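PDB 2C0H: mannan endo-1,4-beta-mannosidase from Mytilus edulis, which hydrolyses internal beta-1,4-mannosidic linkages in the backbones of mannans, galactomannans and glucomannans, leaving mannobiose and mannotriose uncut. Local coordinates for residues Val29-Asp34 with Arg63-Ile68; Phe35-Tyr40 with Glu71-Phe76. The protein carries 3 engineered substitutions. All coordinates share one frame; numbering follows the deposited sequence.

Interaction 1. Residues Val29-Asp34 with Arg63-Ile68; sequences VNYARD and RVWLHI
Ile68 meets the Tyr31 ring with two methyl groups. Its CD1 stands over the centre of one face, 3.8 Å from the ring centroid and 13° off the normal, a CH-pi contact, while CG2 lies against the phenol end, 3.6 Å from Tyr31 CZ. With chi1 at -55°, Ile68 CG2 is anti to the backbone N, which sends it to the phenol end and CD1, through CG1, over the ring. CD1 also packs against Ala32, 3.8 Å from its CB. Tyr31 CE1 touches Trp65 CZ3 at 4.2 Å, and Trp28 meets both rings, edge-to-face with Tyr31 and at about 60° to Trp65.

The backbones meet through three waters. One takes the amide of Ala32 and donates to Trp65 O and to Asp34 OD2; a second joins Asp34 N to Leu66 O; a third lies between Ala32 O and His67 O. Behind them, Asn30 to Arg33 form a type II beta turn closed by Arg33 N to Asn30 O. The Asp34 carboxylate reaches back across the turn: OD2 accepts from Val29 N at 2.9 Å and OD1 from Asn30 N at 2.8 Å, both syn and nearly straight at the hydrogen, the donors a little out of its plane.

Trp65, a substrate-binding residue by similarity, lies on a strand of the TIM barrel whose Arg63 forms a salt bridge to Glu294, the likely nucleophile. Apolar contact at the tyrosine and water-mediated bonding between the backbones thus join the loop to the strand end beside the probable substrate site, with the buried Asp34 carboxylate satisfied by two amides and a water.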
loop_
_atom_site.group_PDB
_atom_site.type_symbol
_atom_site.label_atom_id
_atom_site.label_comp_id
_atom_site.label_asym_id
_atom_site.label_seq_id
_atom_site.Cartn_x
_atom_site.Cartn_y
_atom_site.Cartn_z
ATOM N N VAL A 29 -1.076 12.274 -9.971
ATOM C CA VAL A 29 -1.434 13.545 -10.622
ATOM C C VAL A 29 -1.688 13.224 -12.094
ATOM O O VAL A 29 -2.824 13.328 -12.575
ATOM C CB VAL A 29 -0.366 14.635 -10.406
ATOM C CG1 VAL A 29 -0.717 15.907 -11.210
ATOM C CG2 VAL A 29 -0.226 14.942 -8.902
ATOM N N ASN A 30 -0.648 12.779 -12.798
ATOM C CA ASN A 30 -0.822 12.195 -14.124
ATOM C C ASN A 30 -0.604 10.678 -14.027
ATOM O O ASN A 30 0.529 10.228 -13.886
ATOM C CB ASN A 30 0.122 12.822 -15.151
ATOM C CG ASN A 30 -0.321 12.554 -16.613
ATOM O OD1 ASN A 30 -1.522 12.440 -16.929
ATOM N ND2 ASN A 30 0.655 12.467 -17.501
ATOM N N TYR A 31 -1.708 9.935 -14.094
ATOM C CA TYR A 31 -1.762 8.469 -13.817
ATOM C C TYR A 31 -0.668 7.700 -14.543
ATOM O O TYR A 31 -0.611 7.731 -15.758
ATOM C CB TYR A 31 -3.146 7.924 -14.209
ATOM C CG TYR A 31 -3.416 6.454 -13.956
ATOM C CD1 TYR A 31 -3.947 6.014 -12.755
ATOM C CD2 TYR A 31 -3.215 5.508 -14.951
ATOM C CE1 TYR A 31 -4.238 4.681 -12.538
ATOM C CE2 TYR A 31 -3.504 4.174 -14.739
ATOM C CZ TYR A 31 -4.011 3.765 -13.530
ATOM O OH TYR A 31 -4.304 2.443 -13.318
ATOM N N ALA A 32 0.205 7.052 -13.768
ATOM C CA ALA A 32 1.318 6.213 -14.260
ATOM C C ALA A 32 2.477 6.976 -14.917
ATOM O O ALA A 32 3.414 6.349 -15.439
ATOM C CB ALA A 32 0.809 5.128 -15.178
ATOM N N ARG A 33 2.425 8.307 -14.884
ATOM C CA ARG A 33 3.385 9.168 -15.566
ATOM C C ARG A 33 3.776 10.367 -14.674
ATOM O O ARG A 33 3.846 11.509 -15.137
ATOM C CB ARG A 33 2.775 9.635 -16.899
ATOM C CG ARG A 33 2.495 8.521 -17.866
ATOM C CD ARG A 33 1.917 9.022 -19.191
ATOM N NE ARG A 33 1.397 7.907 -19.980
ATOM C CZ ARG A 33 2.109 7.129 -20.795
ATOM N NH1 ARG A 33 3.417 7.317 -20.972
ATOM N NH2 ARG A 33 1.498 6.142 -21.443
ATOM N N ASP A 34 4.065 10.096 -13.402
ATOM C CA ASP A 34 4.386 11.156 -12.443
ATOM C C ASP A 34 5.883 11.293 -12.112
ATOM O O ASP A 34 6.311 12.343 -11.636
ATOM C CB ASP A 34 3.592 10.950 -11.151
ATOM C CG ASP A 34 2.162 11.440 -11.251
ATOM O OD1 ASP A 34 1.960 12.536 -11.812
ATOM O OD2 ASP A 34 1.256 10.762 -10.736
ATOM N N ARG A 63 0.129 8.265 0.329
ATOM C CA ARG A 63 0.346 7.095 -0.535
ATOM C C ARG A 63 0.277 7.555 -1.998
ATOM O O ARG A 63 -0.694 8.202 -2.427
ATOM C CB ARG A 63 -0.692 6.004 -0.229
ATOM C CG ARG A 63 -0.678 4.739 -1.095
ATOM C CD ARG A 63 -1.635 3.680 -0.488
ATOM N NE ARG A 63 -1.706 2.387 -1.196
ATOM C CZ ARG A 63 -2.729 1.920 -1.905
ATOM N NH1 ARG A 63 -3.847 2.619 -2.074
ATOM N NH2 ARG A 63 -2.649 0.720 -2.463
ATOM N N VAL A 64 1.299 7.201 -2.768
ATOM C CA VAL A 64 1.375 7.580 -4.177
ATOM C C VAL A 64 1.719 6.372 -5.040
ATOM O O VAL A 64 2.514 5.542 -4.632
ATOM C CB VAL A 64 2.396 8.709 -4.391
ATOM C CG1 VAL A 64 3.807 8.254 -4.129
ATOM C CG2 VAL A 64 2.295 9.294 -5.781
ATOM N N TRP A 65 1.097 6.259 -6.207
ATOM C CA TRP A 65 1.314 5.117 -7.114
ATOM C C TRP A 65 2.424 5.425 -8.126
ATOM O O TRP A 65 2.481 6.521 -8.701
ATOM C CB TRP A 65 0.014 4.746 -7.837
ATOM C CG TRP A 65 -1.115 4.203 -6.958
ATOM C CD1 TRP A 65 -1.171 4.175 -5.581
ATOM C CD2 TRP A 65 -2.340 3.651 -7.414
ATOM N NE1 TRP A 65 -2.357 3.624 -5.171
ATOM C CE2 TRP A 65 -3.105 3.311 -6.276
ATOM C CE3 TRP A 65 -2.882 3.423 -8.686
ATOM C CZ2 TRP A 65 -4.378 2.725 -6.381
ATOM C CZ3 TRP A 65 -4.141 2.844 -8.786
ATOM C CH2 TRP A 65 -4.871 2.505 -7.643
ATOM N N LEU A 66 3.303 4.441 -8.352
ATOM C CA LEU A 66 4.518 4.616 -9.136
ATOM C C LEU A 66 4.423 3.958 -10.540
ATOM O O LEU A 66 4.029 4.620 -11.501
ATOM C CB LEU A 66 5.734 4.106 -8.328
ATOM C CG LEU A 66 7.121 4.471 -8.888
ATOM C CD1 LEU A 66 7.424 5.950 -8.765
ATOM C CD2 LEU A 66 8.203 3.702 -8.157
ATOM N N HIS A 67 4.713 2.667 -10.680
ATOM C CA HIS A 67 4.721 2.048 -12.029
ATOM C C HIS A 67 3.336 1.740 -12.596
ATOM O O HIS A 67 3.127 1.900 -13.801
ATOM C CB HIS A 67 5.510 0.737 -12.064
ATOM C CG HIS A 67 6.866 0.801 -11.442
ATOM N ND1 HIS A 67 7.805 1.751 -11.773
ATOM C CD2 HIS A 67 7.477 -0.053 -10.588
ATOM C CE1 HIS A 67 8.923 1.507 -11.107
ATOM N NE2 HIS A 67 8.749 0.415 -10.385
ATOM N N ILE A 68 2.435 1.245 -11.735
ATOM C CA ILE A 68 1.051 0.864 -12.054
ATOM C C ILE A 68 0.985 -0.411 -12.909
ATOM O O ILE A 68 0.874 -1.515 -12.357
ATOM C CB ILE A 68 0.254 2.064 -12.592
ATOM C CG1 ILE A 68 0.354 3.200 -11.550
ATOM C CG2 ILE A 68 -1.189 1.659 -12.859
ATOM C CD1 ILE A 68 -0.617 4.377 -11.721
HETATM O O HOH W 1 4.398 3.740 -15.352
HETATM O O HOH W 2 1.204 7.927 -10.978
HETATM O O HOH W 3 4.076 7.543 -11.922
#

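Interaction 2. Residues Phe35-Tyr40 with Glu71-Phe76; sequences FGHNQY and ESTPEF
Ser72 faces His37 and Gln39, and its carbonyl O receives a weak hydrogen bond from His37 NE2 (3.2 Å) at the edge of the imidazole, in its plane. Its OG, whose main partner is Ala32 O, is 3.6 Å from Gln39 NE2 and accepts a hydrogen bond from a water that also donates to Phe35 O and accepts from Thr73 OG1. At Thr73, CG2 packs against Phe35 O at 3.5 Å, while OG1 is hydrogen-bonded to His67 ND1. A cis peptide leads into Pro74. The Glu75 chain bends at chi2 (-52°), and OE2 shares the NE2-H of His37 with Ser72 O, a second weak bond of 3.3 Å, ring and carboxylate planes 67° apart.

Gln39 holds the facing loop in shape: its extended chain carries NE2 back to Gly36 O at 2.9 Å and, weakly, to Phe35 O, and Gln39 N reaches Gly36 O from the opposite face. An alanine here would remove the amide, probably leaving Gly36 O with the backbone donor alone of this pair and Phe35 O without its weak one.

Two connecting loops of a TIM barrel thus meet, one leading into helix 40-56, the other following strand 61-68 into the antiparallel pair 75-76 and 82-84.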
loop_
_atom_site.group_PDB
_atom_site.type_symbol
_atom_site.label_atom_id
_atom_site.label_comp_id
_atom_site.label_asym_id
_atom_site.label_seq_id
_atom_site.Cartn_x
_atom_site.Cartn_y
_atom_site.Cartn_z
ATOM N N PHE A 35 6.661 10.226 -12.316
ATOM C CA PHE A 35 8.078 10.201 -11.958
ATOM C C PHE A 35 8.881 9.571 -13.095
ATOM O O PHE A 35 8.391 8.660 -13.752
ATOM C CB PHE A 35 8.286 9.394 -10.662
ATOM C CG PHE A 35 7.513 9.938 -9.485
ATOM C CD1 PHE A 35 8.048 10.936 -8.688
ATOM C CD2 PHE A 35 6.243 9.482 -9.212
ATOM C CE1 PHE A 35 7.335 11.451 -7.619
ATOM C CE2 PHE A 35 5.516 10.007 -8.138
ATOM C CZ PHE A 35 6.069 10.981 -7.355
ATOM N N GLY A 36 10.099 10.056 -13.301
ATOM C CA GLY A 36 10.932 9.640 -14.426
ATOM C C GLY A 36 10.614 10.446 -15.668
ATOM O O GLY A 36 9.542 11.043 -15.770
ATOM N N HIS A 37 11.546 10.475 -16.617
ATOM C CA HIS A 37 11.363 11.231 -17.859
ATOM C C HIS A 37 10.997 12.697 -17.597
ATOM O O HIS A 37 10.197 13.294 -18.331
ATOM C CB HIS A 37 10.325 10.528 -18.753
ATOM C CG HIS A 37 10.640 9.086 -19.012
ATOM N ND1 HIS A 37 11.691 8.692 -19.811
ATOM C CD2 HIS A 37 10.066 7.948 -18.558
ATOM C CE1 HIS A 37 11.747 7.372 -19.843
ATOM N NE2 HIS A 37 10.771 6.895 -19.095
ATOM N N ASN A 38 11.590 13.273 -16.553
ATOM C CA ASN A 38 11.365 14.667 -16.172
ATOM C C ASN A 38 9.881 14.975 -15.934
ATOM O O ASN A 38 9.439 16.098 -16.156
ATOM C CB ASN A 38 11.947 15.604 -17.238
ATOM C CG ASN A 38 13.459 15.496 -17.345
ATOM O OD1 ASN A 38 14.188 15.888 -16.430
ATOM N ND2 ASN A 38 13.939 14.955 -18.462
ATOM N N GLN A 39 9.135 13.977 -15.457
ATOM C CA GLN A 39 7.688 14.112 -15.279
ATOM C C GLN A 39 7.334 14.754 -13.943
ATOM O O GLN A 39 6.260 15.325 -13.818
ATOM C CB GLN A 39 6.956 12.763 -15.491
ATOM C CG GLN A 39 6.975 12.282 -16.965
ATOM C CD GLN A 39 6.429 10.858 -17.210
ATOM O OE1 GLN A 39 5.579 10.657 -18.090
ATOM N NE2 GLN A 39 6.930 9.869 -16.462
ATOM N N TYR A 40 8.210 14.680 -12.939
ATOM C CA TYR A 40 7.871 15.273 -11.638
ATOM C C TYR A 40 7.705 16.789 -11.753
ATOM O O TYR A 40 6.765 17.351 -11.187
ATOM C CB TYR A 40 8.900 14.935 -10.545
ATOM C CG TYR A 40 8.595 15.627 -9.241
ATOM C CD1 TYR A 40 7.461 15.291 -8.514
ATOM C CD2 TYR A 40 9.407 16.653 -8.761
ATOM C CE1 TYR A 40 7.151 15.951 -7.336
ATOM C CE2 TYR A 40 9.112 17.302 -7.569
ATOM C CZ TYR A 40 7.977 16.942 -6.868
ATOM O OH TYR A 40 7.660 17.584 -5.694
ATOM N N GLU A 71 3.385 1.516 -17.720
ATOM C CA GLU A 71 3.180 2.467 -18.829
ATOM C C GLU A 71 4.411 3.325 -19.198
ATOM O O GLU A 71 4.699 3.505 -20.388
ATOM C CB GLU A 71 2.002 3.409 -18.507
ATOM C CG GLU A 71 0.613 2.747 -18.497
ATOM C CD GLU A 71 0.124 2.256 -17.133
ATOM O OE1 GLU A 71 -1.108 2.321 -16.889
ATOM O OE2 GLU A 71 0.939 1.776 -16.318
ATOM N N SER A 72 5.105 3.879 -18.198
ATOM C CA SER A 72 6.267 4.764 -18.428
ATOM C C SER A 72 7.544 4.334 -17.696
ATOM O O SER A 72 8.640 4.654 -18.148
ATOM C CB SER A 72 5.931 6.236 -18.123
ATOM O OG SER A 72 5.715 6.463 -16.748
ATOM N N THR A 73 7.399 3.622 -16.580
ATOM C CA THR A 73 8.530 3.090 -15.804
ATOM C C THR A 73 8.148 1.696 -15.272
ATOM O O THR A 73 6.984 1.402 -15.079
ATOM C CB THR A 73 8.913 4.009 -14.611
ATOM O OG1 THR A 73 7.880 3.964 -13.611
ATOM C CG2 THR A 73 9.139 5.475 -15.052
ATOM N N PRO A 74 9.124 0.790 -15.082
ATOM C CA PRO A 74 10.521 0.879 -15.472
ATOM C C PRO A 74 10.681 0.679 -16.977
ATOM O O PRO A 74 9.686 0.681 -17.695
ATOM C CB PRO A 74 11.145 -0.277 -14.685
ATOM C CG PRO A 74 10.111 -1.280 -14.625
ATOM C CD PRO A 74 8.820 -0.507 -14.453
ATOM N N GLU A 75 11.916 0.487 -17.452
ATOM C CA GLU A 75 12.163 0.228 -18.870
ATOM C C GLU A 75 12.110 -1.274 -19.192
ATOM O O GLU A 75 12.782 -2.065 -18.528
ATOM C CB GLU A 75 13.527 0.798 -19.274
ATOM C CG GLU A 75 13.698 2.294 -19.002
ATOM C CD GLU A 75 12.572 3.151 -19.589
ATOM O OE1 GLU A 75 12.502 3.262 -20.834
ATOM O OE2 GLU A 75 11.761 3.730 -18.811
ATOM N N PHE A 76 11.314 -1.648 -20.192
ATOM C CA PHE A 76 11.130 -3.053 -20.626
ATOM C C PHE A 76 11.751 -3.311 -21.997
ATOM O O PHE A 76 11.688 -2.447 -22.889
ATOM C CB PHE A 76 9.640 -3.406 -20.719
ATOM C CG PHE A 76 8.936 -3.482 -19.400
ATOM C CD1 PHE A 76 8.757 -4.703 -18.759
ATOM C CD2 PHE A 76 8.437 -2.336 -18.802
ATOM C CE1 PHE A 76 8.096 -4.784 -17.545
ATOM C CE2 PHE A 76 7.777 -2.418 -17.584
ATOM C CZ PHE A 76 7.615 -3.631 -16.963
HETATM O O HOH W 4 6.250 6.327 -13.782
#

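How the interactions relate
Both interactions join the loop between strand 17-25 and helix 40-56 to the end of strand 61-68 and the loop after it. Interaction 1 is the buried one, next to the probable substrate site, and combines aliphatic-aromatic packing with water-bridged backbones. Interaction 2 lies farther from the centre of the chain, is partly exposed, and is made chiefly of weak polar bonds from a histidine, a bridging water and a little packing. Their centres are 10 Å apart and they are directly linked, Ala32 O to Ser72 OG at 2.6 Å and His67 ND1 to Thr73 OG1 at 2.9 Å, both probable hydrogen bonds, so the inner and outer contacts form one continuous seam.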